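Local coordinates for GTP-binding protein (PDB 2DBY), which probably hydrolyses ATP and binds the ribosome and its large subunit, and is held here with GDP as a member of the YchF/OLA1 GTPase family, at residues L137-T142 / V172-G177; V130-L135 / P179-P184; R145-L150 / E165-L170; R151-A154 / E159-P162; G78-A83 / N91-H96. All blocks are in the same frame, centred on the assembly; numbering follows the deposited sequence.

Contact 1 (L137-T142 / V172-G177)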
# COMPACT_ATOMS: atom_id res chain seq x y z
N LEU A 137 -1.41 -20.13 -11.81
CA LEU A 137 -1.26 -21.57 -11.63
C LEU A 137 -1.36 -21.95 -10.16
O LEU A 137 -1.98 -22.96 -9.81
CB LEU A 137 0.09 -22.04 -12.22
CG LEU A 137 0.12 -22.01 -13.75
CD1 LEU A 137 1.56 -22.28 -14.24
CD2 LEU A 137 -0.82 -23.05 -14.30
N ALA A 138 -0.76 -21.14 -9.29
CA ALA A 138 -0.84 -21.45 -7.86
C ALA A 138 -2.28 -21.31 -7.35
O ALA A 138 -2.77 -22.14 -6.56
CB ALA A 138 0.10 -20.51 -7.06
N ASP A 139 -2.96 -20.27 -7.82
CA ASP A 139 -4.34 -19.99 -7.39
C ASP A 139 -5.31 -21.06 -7.88
O ASP A 139 -6.28 -21.38 -7.17
CB ASP A 139 -4.81 -18.64 -7.91
CG ASP A 139 -4.33 -17.47 -7.04
OD1 ASP A 139 -3.77 -17.73 -5.95
OD2 ASP A 139 -4.53 -16.31 -7.43
N LEU A 140 -5.07 -21.58 -9.09
CA LEU A 140 -5.97 -22.62 -9.62
C LEU A 140 -5.83 -23.87 -8.75
O LEU A 140 -6.82 -24.51 -8.44
CB LEU A 140 -5.64 -22.93 -11.10
CG LEU A 140 -6.07 -21.82 -12.05
CD1 LEU A 140 -5.44 -22.01 -13.45
CD2 LEU A 140 -7.59 -21.86 -12.17
N ALA A 141 -4.60 -24.20 -8.36
CA ALA A 141 -4.39 -25.35 -7.48
C ALA A 141 -5.08 -25.11 -6.12
O ALA A 141 -5.68 -26.01 -5.53
CB ALA A 141 -2.88 -25.58 -7.28
N THR A 142 -4.97 -23.89 -5.60
CA THR A 142 -5.62 -23.58 -4.34
C THR A 142 -7.12 -23.73 -4.47
O THR A 142 -7.78 -24.30 -3.58
CB THR A 142 -5.32 -22.13 -3.92
OG1 THR A 142 -3.94 -22.04 -3.62
CG2 THR A 142 -6.16 -21.72 -2.69
N VAL A 172 -13.97 -20.41 -12.74
CA VAL A 172 -14.27 -20.14 -14.15
C VAL A 172 -13.40 -18.98 -14.65
O VAL A 172 -12.82 -19.04 -15.74
CB VAL A 172 -15.75 -19.71 -14.32
CG1 VAL A 172 -15.99 -19.15 -15.74
CG2 VAL A 172 -16.64 -20.91 -14.06
N HIS A 173 -13.35 -17.93 -13.84
CA HIS A 173 -12.60 -16.70 -14.14
C HIS A 173 -11.10 -16.98 -14.32
O HIS A 173 -10.48 -16.57 -15.32
CB HIS A 173 -12.83 -15.71 -12.99
CG HIS A 173 -12.34 -14.32 -13.25
ND1 HIS A 173 -12.99 -13.44 -14.10
CD2 HIS A 173 -11.33 -13.61 -12.69
CE1 HIS A 173 -12.40 -12.25 -14.04
NE2 HIS A 173 -11.39 -12.34 -13.18
N LEU A 174 -10.50 -17.68 -13.36
CA LEU A 174 -9.08 -17.99 -13.44
C LEU A 174 -8.72 -18.97 -14.56
O LEU A 174 -7.66 -18.86 -15.17
CB LEU A 174 -8.54 -18.47 -12.09
CG LEU A 174 -8.09 -17.29 -11.21
CD1 LEU A 174 -9.32 -16.52 -10.65
CD2 LEU A 174 -7.27 -17.85 -10.04
N GLN A 175 -9.62 -19.91 -14.85
CA GLN A 175 -9.39 -20.85 -15.93
C GLN A 175 -9.36 -20.10 -17.27
O GLN A 175 -8.84 -20.60 -18.26
CB GLN A 175 -10.47 -21.95 -15.94
CG GLN A 175 -10.16 -23.10 -14.98
CD GLN A 175 -8.87 -23.88 -15.32
OE1 GLN A 175 -8.19 -23.61 -16.31
NE2 GLN A 175 -8.52 -24.84 -14.47
N GLU A 176 -9.95 -18.90 -17.31
CA GLU A 176 -9.91 -18.08 -18.53
C GLU A 176 -8.66 -17.20 -18.53
O GLU A 176 -8.48 -16.36 -19.41
CB GLU A 176 -11.16 -17.20 -18.64
CG GLU A 176 -12.40 -18.04 -18.80
CD GLU A 176 -13.70 -17.28 -18.80
OE1 GLU A 176 -13.72 -16.08 -18.47
OE2 GLU A 176 -14.74 -17.89 -19.13
N GLY A 177 -7.80 -17.38 -17.53
CA GLY A 177 -6.56 -16.62 -17.45
C GLY A 177 -6.73 -15.24 -16.83
O GLY A 177 -5.87 -14.37 -17.00
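Leu140 and Leu174 meet between two helices by sliding past each other in opposite directions: CD2 of Leu140 comes alongside the root of Leu174, 3.5 Å from its CB, while the branches of Leu174 run on toward the other helix. There CD2 of Leu174 presses against CB of Asp139 at 3.3 Å, a tight apolar contact at the base of the aspartate and not at its carboxylate. Leu174 is thus gripped at two levels, its CB by Leu140 and its CD2 by Asp139. In Leu140 CG lies anti to the carbonyl carbon (chi1 -73°), which carries CD2 out across the gap between the helices. The same methyl also receives Gln175, whose chain bends at chi2 (-62°) and brings its amide over the leucine, with NE2 of Gln175 3.9 Å from CD2 of Leu140; this is packing where the exposed glutamine borders the contact. The carboxylate of Asp139 is engaged beyond the pair, OD1 taking the backbone N of Leu199 and OD2 the hydroxyl of Thr200, so the residue joins a greasy stem to a polar end fixed by the loop. At the end of segment 172-177 the helix closes in a Schellman motif, with Gly177 at positive phi and its N bonded to Leu174 O. Leu174 also touches Leu136 and Leu143, so its side chain settles against several turns of helix 124-156. On another side of that helix Ala138 meets Leu94 and Arg98 of helix 91-98, so helix 124-156 touches helix 161-175 with one part of its surface and helix 91-98 with another.

Contact 2 (V130-L135 / P179-P184)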
# COMPACT_ATOMS: atom_id res chain seq x y z
N VAL A 130 4.34 -13.32 -17.51
CA VAL A 130 5.15 -14.39 -16.92
C VAL A 130 4.84 -14.50 -15.44
O VAL A 130 4.57 -15.59 -14.93
CB VAL A 130 6.68 -14.16 -17.12
CG1 VAL A 130 7.47 -15.11 -16.20
CG2 VAL A 130 7.06 -14.41 -18.58
N VAL A 131 4.88 -13.38 -14.73
CA VAL A 131 4.59 -13.43 -13.30
C VAL A 131 3.15 -13.83 -13.05
O VAL A 131 2.88 -14.69 -12.23
CB VAL A 131 4.88 -12.07 -12.62
CG1 VAL A 131 4.33 -12.06 -11.18
CG2 VAL A 131 6.38 -11.82 -12.63
N GLU A 132 2.24 -13.20 -13.78
CA GLU A 132 0.81 -13.44 -13.60
C GLU A 132 0.49 -14.90 -13.86
O GLU A 132 -0.30 -15.50 -13.14
CB GLU A 132 0.02 -12.52 -14.52
CG GLU A 132 -1.49 -12.69 -14.53
CD GLU A 132 -2.17 -12.42 -13.20
OE1 GLU A 132 -1.66 -11.61 -12.39
OE2 GLU A 132 -3.26 -13.01 -12.99
N THR A 133 1.11 -15.49 -14.88
CA THR A 133 0.87 -16.91 -15.17
C THR A 133 1.24 -17.80 -13.97
O THR A 133 0.47 -18.69 -13.59
CB THR A 133 1.61 -17.29 -16.45
OG1 THR A 133 0.88 -16.73 -17.55
CG2 THR A 133 1.71 -18.82 -16.62
N GLU A 134 2.39 -17.56 -13.34
CA GLU A 134 2.77 -18.35 -12.18
C GLU A 134 1.79 -18.15 -11.00
O GLU A 134 1.45 -19.09 -10.27
CB GLU A 134 4.19 -18.00 -11.71
CG GLU A 134 5.32 -18.34 -12.72
CD GLU A 134 5.22 -19.76 -13.28
OE1 GLU A 134 4.83 -19.91 -14.47
OE2 GLU A 134 5.54 -20.73 -12.55
N LEU A 135 1.31 -16.92 -10.81
CA LEU A 135 0.36 -16.69 -9.71
C LEU A 135 -0.98 -17.39 -9.99
O LEU A 135 -1.63 -17.92 -9.07
CB LEU A 135 0.10 -15.19 -9.51
CG LEU A 135 1.34 -14.32 -9.24
CD1 LEU A 135 0.88 -12.91 -8.89
CD2 LEU A 135 2.14 -14.90 -8.07
N PRO A 179 -7.29 -12.66 -13.45
CA PRO A 179 -6.98 -12.62 -12.01
C PRO A 179 -8.18 -12.47 -11.09
O PRO A 179 -9.17 -11.83 -11.46
CB PRO A 179 -6.03 -11.42 -11.89
CG PRO A 179 -6.56 -10.49 -12.99
CD PRO A 179 -6.95 -11.39 -14.13
N ALA A 180 -8.07 -12.99 -9.87
CA ALA A 180 -9.18 -12.89 -8.93
C ALA A 180 -9.50 -11.42 -8.64
O ALA A 180 -10.65 -11.08 -8.39
CB ALA A 180 -8.86 -13.64 -7.61
N ARG A 181 -8.51 -10.53 -8.75
CA ARG A 181 -8.77 -9.14 -8.41
C ARG A 181 -9.78 -8.44 -9.35
O ARG A 181 -10.37 -7.43 -8.94
CB ARG A 181 -7.45 -8.33 -8.36
CG ARG A 181 -6.90 -7.90 -9.74
CD ARG A 181 -5.43 -7.39 -9.59
NE ARG A 181 -4.46 -8.48 -9.45
CZ ARG A 181 -3.81 -9.06 -10.46
NH1 ARG A 181 -4.00 -8.68 -11.72
NH2 ARG A 181 -2.97 -10.06 -10.22
N THR A 182 -9.98 -8.97 -10.55
CA THR A 182 -10.96 -8.35 -11.47
C THR A 182 -12.32 -9.03 -11.44
O THR A 182 -13.22 -8.66 -12.20
CB THR A 182 -10.50 -8.35 -12.93
OG1 THR A 182 -10.16 -9.67 -13.37
CG2 THR A 182 -9.29 -7.40 -13.11
N PHE A 183 -12.48 -10.03 -10.59
CA PHE A 183 -13.78 -10.70 -10.49
C PHE A 183 -14.72 -9.70 -9.80
O PHE A 183 -14.33 -9.02 -8.85
CB PHE A 183 -13.66 -11.98 -9.66
CG PHE A 183 -14.86 -12.89 -9.80
CD1 PHE A 183 -14.94 -13.77 -10.87
CD2 PHE A 183 -15.89 -12.83 -8.88
CE1 PHE A 183 -16.06 -14.59 -11.04
CE2 PHE A 183 -17.03 -13.65 -9.03
CZ PHE A 183 -17.11 -14.53 -10.12
N PRO A 184 -15.97 -9.56 -10.29
CA PRO A 184 -16.88 -8.60 -9.66
C PRO A 184 -17.09 -8.87 -8.18
O PRO A 184 -17.23 -10.01 -7.76
CB PRO A 184 -18.20 -8.79 -10.42
CG PRO A 184 -17.80 -9.34 -11.74
CD PRO A 184 -16.62 -10.27 -11.41
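The guanidinium of Arg181 has CB of Pro179 over one face, 3.3 Å above the plane and displaced toward the rim, and OE1 of Glu132 at its edge, in plane. The carboxylate of Glu132 is turned almost perpendicular to it, the two planes standing 85° apart. A single N-H therefore makes the salt bridge: NH2 of Arg181 reaches OE1 of Glu132 at 3.0 Å with a nearly straight N-H...O angle of 171°, on the syn side of the oxygen. The second carboxylate oxygen looks to the proline instead, OE2 of Glu132 lying 3.4 Å from CB of Pro179. Glu132 reaches both through a bend at chi2 (62°), which turns the carboxylate toward Arg181 and Pro179. The rest of the arginine is also bonded: NE donates to the carbonyl of Lys202 and NH1 to that of Glu234, so bonds from NE, NH1 and NH2 fix the rotation of the guanidinium. The buried carboxylate would probably gain stability as an anion from the positive charge beside it. Pro179 and Glu132 further touch Thr200 and Glu234, making a compact junction. The arrangement is that of a largely buried salt bridge where a connecting segment returns from a helical hairpin: residues 179-184, with their short 3-10 turn, follow helix 161-175 and are tied to the first helix of the inserted coiled-coil region of this Obg-family G protein.

Contact 3 (R145-L150 / E165-L170)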
# COMPACT_ATOMS: atom_id res chain seq x y z
N ARG A 145 -8.25 -27.36 -4.53
CA ARG A 145 -8.27 -27.93 -3.18
C ARG A 145 -9.45 -27.41 -2.37
O ARG A 145 -10.11 -28.17 -1.68
CB ARG A 145 -6.97 -27.62 -2.45
CG ARG A 145 -5.77 -28.38 -2.95
CD ARG A 145 -4.56 -28.14 -2.03
NE ARG A 145 -3.97 -26.81 -2.19
CZ ARG A 145 -3.06 -26.50 -3.11
NH1 ARG A 145 -2.63 -27.43 -3.97
NH2 ARG A 145 -2.56 -25.28 -3.17
N ARG A 146 -9.73 -26.10 -2.45
CA ARG A 146 -10.85 -25.56 -1.68
C ARG A 146 -12.21 -26.04 -2.19
O ARG A 146 -13.11 -26.30 -1.40
CB ARG A 146 -10.82 -24.01 -1.70
CG ARG A 146 -9.60 -23.40 -1.02
CD ARG A 146 -9.35 -24.01 0.35
NE ARG A 146 -10.40 -23.63 1.29
CZ ARG A 146 -10.69 -24.31 2.40
NH1 ARG A 146 -10.01 -25.42 2.69
NH2 ARG A 146 -11.63 -23.86 3.22
N LEU A 147 -12.36 -26.18 -3.51
CA LEU A 147 -13.65 -26.64 -4.05
C LEU A 147 -13.99 -28.01 -3.48
O LEU A 147 -15.13 -28.28 -3.12
CB LEU A 147 -13.61 -26.69 -5.58
CG LEU A 147 -13.72 -25.34 -6.31
CD1 LEU A 147 -13.39 -25.51 -7.77
CD2 LEU A 147 -15.16 -24.79 -6.15
N GLU A 148 -12.98 -28.88 -3.39
CA GLU A 148 -13.20 -30.22 -2.86
C GLU A 148 -13.58 -30.17 -1.39
O GLU A 148 -14.55 -30.81 -0.98
CB GLU A 148 -11.95 -31.09 -3.04
CG GLU A 148 -11.46 -31.18 -4.48
CD GLU A 148 -11.04 -32.58 -4.90
OE1 GLU A 148 -10.48 -32.73 -6.01
OE2 GLU A 148 -11.29 -33.54 -4.13
N ARG A 149 -12.82 -29.41 -0.60
CA ARG A 149 -13.07 -29.27 0.82
C ARG A 149 -14.39 -28.57 1.13
O ARG A 149 -15.16 -29.05 1.96
CB ARG A 149 -11.94 -28.49 1.50
CG ARG A 149 -10.70 -29.32 1.84
CD ARG A 149 -10.70 -29.65 3.33
NE ARG A 149 -11.94 -30.32 3.72
CZ ARG A 149 -12.37 -30.44 4.97
NH1 ARG A 149 -11.66 -29.94 5.98
NH2 ARG A 149 -13.51 -31.07 5.22
N LEU A 150 -14.66 -27.45 0.46
CA LEU A 150 -15.90 -26.70 0.70
C LEU A 150 -17.16 -27.47 0.31
O LEU A 150 -18.20 -27.34 0.97
CB LEU A 150 -15.87 -25.36 -0.07
CG LEU A 150 -14.93 -24.32 0.55
CD1 LEU A 150 -14.74 -23.14 -0.42
CD2 LEU A 150 -15.51 -23.81 1.87
N GLU A 165 -19.83 -21.41 -3.60
CA GLU A 165 -20.35 -20.81 -4.83
C GLU A 165 -19.44 -19.70 -5.36
O GLU A 165 -19.26 -19.54 -6.58
CB GLU A 165 -21.77 -20.31 -4.62
CG GLU A 165 -22.73 -21.45 -4.16
CD GLU A 165 -22.57 -22.71 -5.00
OE1 GLU A 165 -21.82 -23.63 -4.58
OE2 GLU A 165 -23.16 -22.78 -6.10
N ALA A 166 -18.82 -18.96 -4.44
CA ALA A 166 -17.87 -17.92 -4.86
C ALA A 166 -16.67 -18.61 -5.53
O ALA A 166 -16.17 -18.16 -6.56
CB ALA A 166 -17.41 -17.14 -3.63
N ALA A 167 -16.19 -19.68 -4.90
CA ALA A 167 -15.06 -20.43 -5.45
C ALA A 167 -15.38 -20.96 -6.86
O ALA A 167 -14.51 -20.94 -7.74
CB ALA A 167 -14.68 -21.58 -4.50
N GLU A 168 -16.61 -21.44 -7.07
CA GLU A 168 -17.01 -21.96 -8.40
C GLU A 168 -16.84 -20.85 -9.44
O GLU A 168 -16.36 -21.10 -10.55
CB GLU A 168 -18.49 -22.39 -8.40
CG GLU A 168 -18.92 -23.55 -7.48
CD GLU A 168 -18.56 -24.92 -8.03
OE1 GLU A 168 -19.02 -25.93 -7.43
OE2 GLU A 168 -17.81 -25.00 -9.03
N GLY A 169 -17.26 -19.64 -9.08
CA GLY A 169 -17.18 -18.52 -10.01
C GLY A 169 -15.76 -18.11 -10.28
O GLY A 169 -15.37 -17.88 -11.42
N LEU A 170 -14.96 -18.00 -9.22
CA LEU A 170 -13.55 -17.64 -9.37
C LEU A 170 -12.84 -18.68 -10.21
O LEU A 170 -11.98 -18.34 -11.00
CB LEU A 170 -12.90 -17.53 -7.98
CG LEU A 170 -13.32 -16.24 -7.23
CD1 LEU A 170 -13.09 -16.38 -5.74
CD2 LEU A 170 -12.54 -15.06 -7.80
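Leu147 and Ala167 form the tight part of this helix pair. CD2 of Leu147 lies 3.6 Å from CB of Ala167, and the alanine, with only a methyl to offer, lets the leucine reach close to the opposing backbone: the same CD2 is 3.8 Å from the N of Glu168. CG of Leu147 stands anti to the carbonyl carbon (chi1 -76°), which aims its branches across the interface. One turn on, Leu150 approaches the same methyl more distantly, its CD1 4.4 Å from CB of Ala167, so that the alanine is met by two leucines from the facing helix. The looser margin belongs to Glu168. Its chain bends at chi2, bringing CD of Glu168 to 3.9 Å from CD2 of Leu147, so the aliphatic and carboxyl part of the glutamate flanks the leucine where the interface opens toward solvent. The carboxylate itself finds its charged mate elsewhere, OE1 bonding to NH1 of Arg151 in a salt bridge that spans the same two helices. The segment axes approach to 9.7 Å and run at 153°, a close-to-antiparallel packing that agrees with the coiled coil predicted for residues 133-167. Leu147 also rests on Leu164 and Tyr171, and Leu150 on Leu163 and Leu164, which continues the apolar seam to either side along helix 161-175. Helix 187-195 packs beside the pair: its Phe192 touches both Leu150 and Ala167, its Val189 meets Ala166, and its Glu195 makes a salt bridge with Arg146, so helix 187-195 packs as a third helix against the pair.

Contact 4 (R151-A154 / E159-P162)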
# COMPACT_ATOMS: atom_id res chain seq x y z
N ARG A 151 -17.09 -28.26 -0.75
CA ARG A 151 -18.26 -29.02 -1.18
C ARG A 151 -18.61 -30.04 -0.10
O ARG A 151 -19.79 -30.31 0.15
CB ARG A 151 -18.00 -29.74 -2.50
CG ARG A 151 -19.28 -30.09 -3.26
CD ARG A 151 -18.96 -30.84 -4.54
NE ARG A 151 -17.96 -30.15 -5.36
CZ ARG A 151 -18.18 -29.03 -6.03
NH1 ARG A 151 -19.38 -28.46 -6.00
NH2 ARG A 151 -17.19 -28.46 -6.72
N LYS A 152 -17.60 -30.59 0.57
CA LYS A 152 -17.86 -31.55 1.64
C LYS A 152 -18.40 -30.82 2.87
O LYS A 152 -19.36 -31.26 3.50
CB LYS A 152 -16.59 -32.32 1.99
CG LYS A 152 -16.58 -33.77 1.53
CD LYS A 152 -17.62 -34.59 2.30
CE LYS A 152 -17.69 -36.04 1.80
NZ LYS A 152 -18.65 -36.85 2.62
N GLU A 153 -17.79 -29.69 3.21
CA GLU A 153 -18.20 -28.91 4.38
C GLU A 153 -19.60 -28.30 4.25
O GLU A 153 -20.34 -28.19 5.24
CB GLU A 153 -17.21 -27.76 4.63
CG GLU A 153 -15.77 -28.20 4.85
CD GLU A 153 -14.86 -27.02 5.17
OE1 GLU A 153 -13.74 -27.27 5.67
OE2 GLU A 153 -15.26 -25.86 4.94
N ALA A 154 -19.95 -27.88 3.04
CA ALA A 154 -21.26 -27.26 2.80
C ALA A 154 -22.41 -28.25 2.99
O ALA A 154 -23.50 -27.88 3.42
CB ALA A 154 -21.29 -26.66 1.39
N GLU A 159 -23.72 -22.80 6.08
CA GLU A 159 -23.02 -21.52 6.20
C GLU A 159 -21.77 -21.47 5.33
O GLU A 159 -21.21 -20.40 5.09
CB GLU A 159 -22.63 -21.27 7.66
CG GLU A 159 -23.40 -20.14 8.34
CD GLU A 159 -24.90 -20.23 8.14
OE1 GLU A 159 -25.37 -19.87 7.03
OE2 GLU A 159 -25.60 -20.66 9.07
N ARG A 160 -21.31 -22.63 4.89
CA ARG A 160 -20.12 -22.72 4.06
C ARG A 160 -20.49 -22.62 2.58
O ARG A 160 -19.65 -22.35 1.72
CB ARG A 160 -19.41 -24.06 4.32
CG ARG A 160 -19.04 -24.30 5.80
CD ARG A 160 -18.03 -23.27 6.25
NE ARG A 160 -16.69 -23.58 5.73
CZ ARG A 160 -15.72 -22.68 5.61
NH1 ARG A 160 -15.93 -21.42 5.97
NH2 ARG A 160 -14.53 -23.05 5.14
N LEU A 161 -21.76 -22.82 2.27
CA LEU A 161 -22.20 -22.80 0.88
C LEU A 161 -21.83 -21.54 0.08
O LEU A 161 -21.41 -21.62 -1.10
CB LEU A 161 -23.71 -23.07 0.83
CG LEU A 161 -24.35 -23.25 -0.54
CD1 LEU A 161 -23.60 -24.29 -1.36
CD2 LEU A 161 -25.78 -23.68 -0.34
N PRO A 162 -21.98 -20.35 0.68
CA PRO A 162 -21.61 -19.16 -0.11
C PRO A 162 -20.14 -19.16 -0.54
O PRO A 162 -19.81 -18.69 -1.64
CB PRO A 162 -21.94 -18.00 0.84
CG PRO A 162 -23.08 -18.56 1.67
CD PRO A 162 -22.67 -19.97 1.93
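Glu153 and Arg160 carry the charged part of the contact. The guanidinium presents its side, using NE and NH2, and both nitrogens close on one carboxylate oxygen: OE2 of Glu153 is 2.8 Å from NE of Arg160 and 2.9 Å from its NH2. The oxygen lies in the guanidinium plane, but sharing it bends both bonds, with N-H...O angles of 150° at NE and 141° at NH2. NH2 is taken by the syn lone pair of OE2, whereas NE comes nearly head-on to the C-O bond. Bends at chi2 and chi3 curl the arginine back toward the helix that ends nearby, and the glutamate, extended beyond CG, reaches out to meet it. The two planes are inclined by 44°, unlike the coplanar pairing of a two-oxygen bridge. Apolar contact lies at the base of the same turn. Ala154 packs its CA 4.0 Å from CB of Arg160, and its CB is 4.3 Å from CD1 of Leu161, so the short alanine lets the chain fold back closely. Replacing Arg160 with an alanine would probably leave the carboxylate of Glu153 without its two donors and free it to turn. This is the turn of the helical hairpin, where helix 124-156 gives way to helix 161-175. NH2 of Arg160 also makes a salt bridge with Glu195 and lies near the like-charged NH2 of Arg146, which bonds the same Glu195 oxygen. The chemistry implies a small charge network in which Glu153 and Glu195 probably offset the closeness of the two arginines.

Contact 5 (G78-A83 / N91-H96)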
# COMPACT_ATOMS: atom_id res chain seq x y z
N GLY A 78 13.27 -14.42 -5.43
CA GLY A 78 12.98 -15.72 -6.01
C GLY A 78 12.87 -15.87 -7.50
O GLY A 78 12.40 -14.97 -8.22
N LEU A 79 13.30 -17.03 -7.99
CA LEU A 79 13.19 -17.34 -9.41
C LEU A 79 11.67 -17.44 -9.60
O LEU A 79 10.98 -18.01 -8.73
CB LEU A 79 13.88 -18.69 -9.71
CG LEU A 79 13.69 -19.36 -11.10
CD1 LEU A 79 14.96 -20.16 -11.50
CD2 LEU A 79 12.46 -20.29 -11.07
N VAL A 80 11.15 -16.89 -10.69
CA VAL A 80 9.70 -16.88 -10.93
C VAL A 80 9.11 -18.09 -11.69
O VAL A 80 8.23 -18.79 -11.17
CB VAL A 80 9.27 -15.60 -11.70
CG1 VAL A 80 7.75 -15.57 -11.88
CG2 VAL A 80 9.72 -14.36 -10.94
N LYS A 81 9.60 -18.32 -12.91
CA LYS A 81 9.05 -19.39 -13.72
C LYS A 81 9.59 -20.76 -13.46
O LYS A 81 10.72 -21.07 -13.85
CB LYS A 81 9.19 -19.08 -15.21
CG LYS A 81 8.40 -20.06 -16.08
CD LYS A 81 8.55 -19.80 -17.56
CE LYS A 81 7.88 -20.94 -18.35
NZ LYS A 81 8.35 -21.05 -19.76
N GLY A 82 8.75 -21.60 -12.86
CA GLY A 82 9.16 -22.96 -12.56
C GLY A 82 8.77 -23.97 -13.64
O GLY A 82 8.11 -23.64 -14.63
N ALA A 83 9.19 -25.21 -13.45
CA ALA A 83 8.89 -26.28 -14.40
C ALA A 83 7.56 -26.98 -14.05
O ALA A 83 6.98 -27.70 -14.88
CB ALA A 83 10.05 -27.31 -14.41
N ASN A 91 9.07 -21.96 -6.00
CA ASN A 91 8.33 -22.06 -4.75
C ASN A 91 8.59 -20.94 -3.75
O ASN A 91 7.67 -20.50 -3.04
CB ASN A 91 8.58 -23.40 -4.06
CG ASN A 91 7.83 -24.54 -4.69
OD1 ASN A 91 6.99 -24.35 -5.56
ND2 ASN A 91 8.11 -25.75 -4.22
N GLN A 92 9.85 -20.51 -3.69
CA GLN A 92 10.25 -19.45 -2.77
C GLN A 92 9.55 -18.14 -3.14
O GLN A 92 9.08 -17.42 -2.29
CB GLN A 92 11.77 -19.25 -2.82
CG GLN A 92 12.57 -20.34 -2.12
CD GLN A 92 12.47 -20.29 -0.61
OE1 GLN A 92 11.40 -20.52 -0.03
NE2 GLN A 92 13.58 -19.97 0.05
N PHE A 93 9.51 -17.84 -4.43
CA PHE A 93 8.84 -16.64 -4.90
C PHE A 93 7.38 -16.64 -4.47
O PHE A 93 6.88 -15.66 -3.92
CB PHE A 93 8.96 -16.56 -6.43
CG PHE A 93 8.24 -15.37 -7.04
CD1 PHE A 93 8.82 -14.10 -6.99
CD2 PHE A 93 7.00 -15.53 -7.66
CE1 PHE A 93 8.16 -12.98 -7.58
CE2 PHE A 93 6.32 -14.44 -8.24
CZ PHE A 93 6.90 -13.15 -8.21
N LEU A 94 6.67 -17.75 -4.68
CA LEU A 94 5.27 -17.81 -4.27
C LEU A 94 5.13 -17.63 -2.75
O LEU A 94 4.22 -16.97 -2.27
CB LEU A 94 4.64 -19.15 -4.65
CG LEU A 94 4.56 -19.45 -6.15
CD1 LEU A 94 4.07 -20.90 -6.36
CD2 LEU A 94 3.58 -18.44 -6.81
N ALA A 95 6.04 -18.24 -2.00
CA ALA A 95 5.97 -18.13 -0.55
C ALA A 95 6.13 -16.68 -0.11
O ALA A 95 5.46 -16.23 0.83
CB ALA A 95 7.04 -18.97 0.10
N HIS A 96 7.03 -15.96 -0.78
CA HIS A 96 7.27 -14.56 -0.45
C HIS A 96 6.08 -13.70 -0.85
O HIS A 96 5.68 -12.81 -0.08
CB HIS A 96 8.55 -14.06 -1.12
CG HIS A 96 9.79 -14.67 -0.54
ND1 HIS A 96 10.96 -14.81 -1.26
CD2 HIS A 96 10.05 -15.17 0.69
CE1 HIS A 96 11.88 -15.38 -0.50
NE2 HIS A 96 11.35 -15.61 0.69
O HOH W 1 11.47 -19.22 -6.31
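Phe93 lays one face of its ring under Val80, whose CG2 stands above the ring centre, 4.0 Å from the centroid and 10° off the normal, a CH-pi contact. The segment 78-83 begins with the glycine of the G3 (DxxG) motif and corresponds by sequence and position to switch II of P-loop GTPases, here packed on the helix that follows it. With CG anti to the backbone N (chi1 177°), Phe93 swings its ring beneath the loop. The other methyl of the valine takes part more lightly, CG1 of Val80 being 4.1 Å from CE2 of Phe93. Nearer the backbone, the carbonyl O of Leu79 lies 3.4 Å from CB of Phe93, and that of Gly78 approaches the ring obliquely at CD1. Gly78 and Phe93 have the nearest pair of CA atoms, 4.4 Å apart. A side chain at Gly78 would run into the Phe93 N, and the backbone, at phi 139°, already suits glycine. A serine in place of Phe93 would probably open a gap beneath Val80 and leave the loop without the ring that supports it. Val80 also touches Leu9, Val131 and Glu134, and Phe93 touches Ile76, so the pair packs against the P-loop and helix 124-156, the side chain of Phe93 lying about 7 Å from that of the GDP-binding Lys14. At the helix start, where amides lack a partner within the helix, one water joins the two segments: it donates to the O of Leu79 at 2.7 Å and accepts from the N of Phe93 at 3.0 Å.

In the fold
Contacts 4, 3 and 1 follow one another along the hairpin of helices 124-156 and 161-175, from its turn toward its base; the centres of contacts 4 and 3 lie about 9 Å apart, those of contacts 3 and 1 about 11 Å. Contact 2, centred about 8 Å from contact 1, is joined to it by a probable hydrogen bond from His173 NE2 to Thr182 OG1 and ties the outgoing loop to the hairpin base. Contact 5 meets helix 124-156 where Glu134 touches the 78-83 loop and Leu94 touches Leu135 and Ala138; its Val80 side chain is about 11 Å from GDP, while the others lie away from the annotated sites. Contact 4, centred about 32 Å from contact 5, forms the distal end.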